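MmcQ/YjbR family DNA-binding protein (Pseudomonas syringae pv. tomato, PDB 3H9X) probably binds DNA through a double-wing motif, although its cellular role remains uncharacterised. Local coordinates at residues H33-W39 against F113-R117. Numbering follows the deposited sequence.
Sequences HSDNDKW and FQLTR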
loop_
_atom_site.group_PDB
_atom_site.type_symbol
_atom_site.label_atom_id
_atom_site.label_comp_id
_atom_site.label_asym_id
_atom_site.label_seq_id
_atom_site.Cartn_x
_atom_site.Cartn_y
_atom_site.Cartn_z
ATOM N N HIS A 33 0.396 12.773 5.478
ATOM C CA HIS A 33 -0.128 14.130 5.365
ATOM C C HIS A 33 0.855 15.095 6.005
ATOM O O HIS A 33 1.582 14.727 6.929
ATOM C CB HIS A 33 -1.469 14.281 6.086
ATOM C CG HIS A 33 -2.560 13.412 5.545
ATOM N ND1 HIS A 33 -2.726 12.100 5.937
ATOM C CD2 HIS A 33 -3.554 13.674 4.666
ATOM C CE1 HIS A 33 -3.781 11.595 5.324
ATOM N NE2 HIS A 33 -4.304 12.527 4.546
ATOM N N SER A 34 0.863 16.335 5.529
ATOM C CA SER A 34 1.764 17.336 6.072
ATOM C C SER A 34 1.211 17.826 7.407
ATOM O O SER A 34 1.946 18.355 8.246
ATOM C CB SER A 34 1.900 18.489 5.081
ATOM O OG SER A 34 2.962 19.346 5.458
ATOM N N ASP A 35 -0.092 17.616 7.590
ATOM C CA ASP A 35 -0.833 17.998 8.796
ATOM C C ASP A 35 -0.401 17.183 10.011
ATOM O O ASP A 35 0.484 17.586 10.763
ATOM C CB ASP A 35 -2.331 17.778 8.574
ATOM C CG ASP A 35 -2.815 18.366 7.270
ATOM O OD1 ASP A 35 -2.733 19.603 7.120
ATOM O OD2 ASP A 35 -3.273 17.598 6.391
ATOM N N ASN A 36 -1.046 16.031 10.186
ATOM C CA ASN A 36 -0.775 15.135 11.304
ATOM C C ASN A 36 0.344 14.120 11.089
ATOM O O ASN A 36 0.617 13.297 11.963
ATOM C CB ASN A 36 -2.044 14.380 11.677
ATOM C CG ASN A 36 -2.691 13.722 10.487
ATOM O OD1 ASN A 36 -2.025 13.051 9.703
ATOM N ND2 ASN A 36 -3.998 13.906 10.346
ATOM N N ASP A 37 0.989 14.165 9.933
ATOM C CA ASP A 37 2.069 13.232 9.650
ATOM C C ASP A 37 1.585 11.775 9.707
ATOM O O ASP A 37 2.364 10.859 9.993
ATOM C CB ASP A 37 3.213 13.441 10.653
ATOM C CG ASP A 37 3.802 14.850 10.602
ATOM O OD1 ASP A 37 4.674 15.160 11.447
ATOM O OD2 ASP A 37 3.402 15.652 9.722
ATOM N N LYS A 38 0.301 11.555 9.435
ATOM C CA LYS A 38 -0.238 10.201 9.456
ATOM C C LYS A 38 -0.035 9.487 8.121
ATOM O O LYS A 38 -0.355 10.024 7.055
ATOM C CB LYS A 38 -1.727 10.206 9.821
ATOM C CG LYS A 38 -2.013 10.614 11.253
ATOM C CD LYS A 38 -3.441 10.304 11.653
ATOM C CE LYS A 38 -3.678 10.675 13.112
ATOM N NZ LYS A 38 -4.935 10.096 13.681
ATOM N N TRP A 39 0.507 8.274 8.198
ATOM C CA TRP A 39 0.775 7.448 7.026
ATOM C C TRP A 39 -0.534 6.981 6.439
ATOM O O TRP A 39 -1.420 6.565 7.178
ATOM C CB TRP A 39 1.577 6.208 7.419
ATOM C CG TRP A 39 2.931 6.478 7.981
ATOM C CD1 TRP A 39 3.469 7.700 8.305
ATOM C CD2 TRP A 39 3.935 5.507 8.271
ATOM N NE1 TRP A 39 4.744 7.542 8.771
ATOM C CE2 TRP A 39 5.058 6.205 8.764
ATOM C CE3 TRP A 39 4.001 4.108 8.161
ATOM C CZ2 TRP A 39 6.233 5.553 9.150
ATOM C CZ3 TRP A 39 5.168 3.463 8.542
ATOM C CH2 TRP A 39 6.266 4.186 9.031
ATOM N N PHE A 113 -6.457 7.657 2.388
ATOM C CA PHE A 113 -6.139 9.078 2.535
ATOM C C PHE A 113 -7.164 9.764 3.451
ATOM O O PHE A 113 -6.787 10.426 4.409
ATOM C CB PHE A 113 -6.136 9.761 1.166
ATOM C CG PHE A 113 -5.581 11.159 1.187
ATOM C CD1 PHE A 113 -4.225 11.384 1.370
ATOM C CD2 PHE A 113 -6.418 12.257 1.045
ATOM C CE1 PHE A 113 -3.712 12.682 1.411
ATOM C CE2 PHE A 113 -5.913 13.553 1.086
ATOM C CZ PHE A 113 -4.559 13.761 1.271
ATOM N N GLN A 114 -8.453 9.594 3.145
ATOM C CA GLN A 114 -9.536 10.172 3.935
ATOM C C GLN A 114 -9.644 9.580 5.332
ATOM O O GLN A 114 -10.089 10.244 6.251
ATOM C CB GLN A 114 -10.888 9.977 3.236
ATOM C CG GLN A 114 -11.116 10.778 1.961
ATOM C CD GLN A 114 -10.874 12.262 2.144
ATOM O OE1 GLN A 114 -11.424 12.890 3.049
ATOM N NE2 GLN A 114 -10.043 12.832 1.282
ATOM N N LEU A 115 -9.263 8.320 5.480
ATOM C CA LEU A 115 -9.337 7.624 6.763
ATOM C C LEU A 115 -8.277 8.152 7.727
ATOM O O LEU A 115 -8.345 7.923 8.934
ATOM C CB LEU A 115 -9.121 6.120 6.550
ATOM C CG LEU A 115 -10.001 5.122 7.302
ATOM C CD1 LEU A 115 -9.966 5.410 8.809
ATOM C CD2 LEU A 115 -11.414 5.222 6.770
ATOM N N THR A 116 -7.308 8.871 7.174
ATOM C CA THR A 116 -6.200 9.410 7.951
ATOM C C THR A 116 -6.064 10.926 7.847
ATOM O O THR A 116 -5.042 11.494 8.224
ATOM C CB THR A 116 -4.887 8.745 7.500
ATOM O OG1 THR A 116 -4.842 8.717 6.071
ATOM C CG2 THR A 116 -4.808 7.321 8.020
ATOM N N ARG A 117 -7.114 11.562 7.337
ATOM C CA ARG A 117 -7.168 13.014 7.145
ATOM C C ARG A 117 -7.134 13.734 8.501
ATOM O O ARG A 117 -7.371 13.057 9.524
ATOM C CB ARG A 117 -8.462 13.368 6.391
ATOM C CG ARG A 117 -8.344 14.361 5.233
ATOM C CD ARG A 117 -8.002 15.760 5.716
ATOM N NE ARG A 117 -6.639 16.147 5.353
ATOM C CZ ARG A 117 -6.256 16.495 4.127
ATOM N NH1 ARG A 117 -7.136 16.513 3.131
ATOM N NH2 ARG A 117 -4.989 16.829 3.896
#
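His33 slides its imidazole between the ring of Phe113 and the backbone of Arg117, where the C-terminal end of helix 102-115 meets the turn joining strands 29-32 and 39-47. NE2 of His33 lies over one face of the Phe113 ring, displaced toward its rim, and comes within 3.2 Å of Phe113 CE1. The two planes are inclined at 34° with centroids 4.3 Å apart, an oblique pairing. Arg117 CA covers a face of the imidazole in a CH-pi contact, 4.3 Å from the ring centroid. Thr116 approaches at the edge instead: its OG1 sits in the imidazole plane, 3.2 Å from His33 CE1, while bonding to the backbone O of Ser112. A weak hydrogen bond from His33 ND1 to Lys38 O may help set the rotation of the ring. Bends at chi2 and chi3 bring the Arg117 guanidinium back toward the turn, where NH2 forms a salt bridge with Asp35 OD2 at 3.1 Å. NH2 alone bonds across, nearly in line with CG-OD2 and with OD2 slightly out of the guanidinium plane; carboxylate and guanidinium planes stand 68° apart, far from flat pairing. CG of Asn36 lies between backbone N and carbonyl carbon (chi1 51°), aiming ND2 at Thr116 O in a weak hydrogen bond (3.4 Å). Tyr40 meets both the His33 and Phe113 rings, extending the aromatic cluster. A buried imidazole held largely by ring and CH contacts thus adjoins an exposed ion pair at the last ordered residue; Arg117 alone would tend to disfavour protonation of His33, but pairing with Asp35 probably offsets much of this.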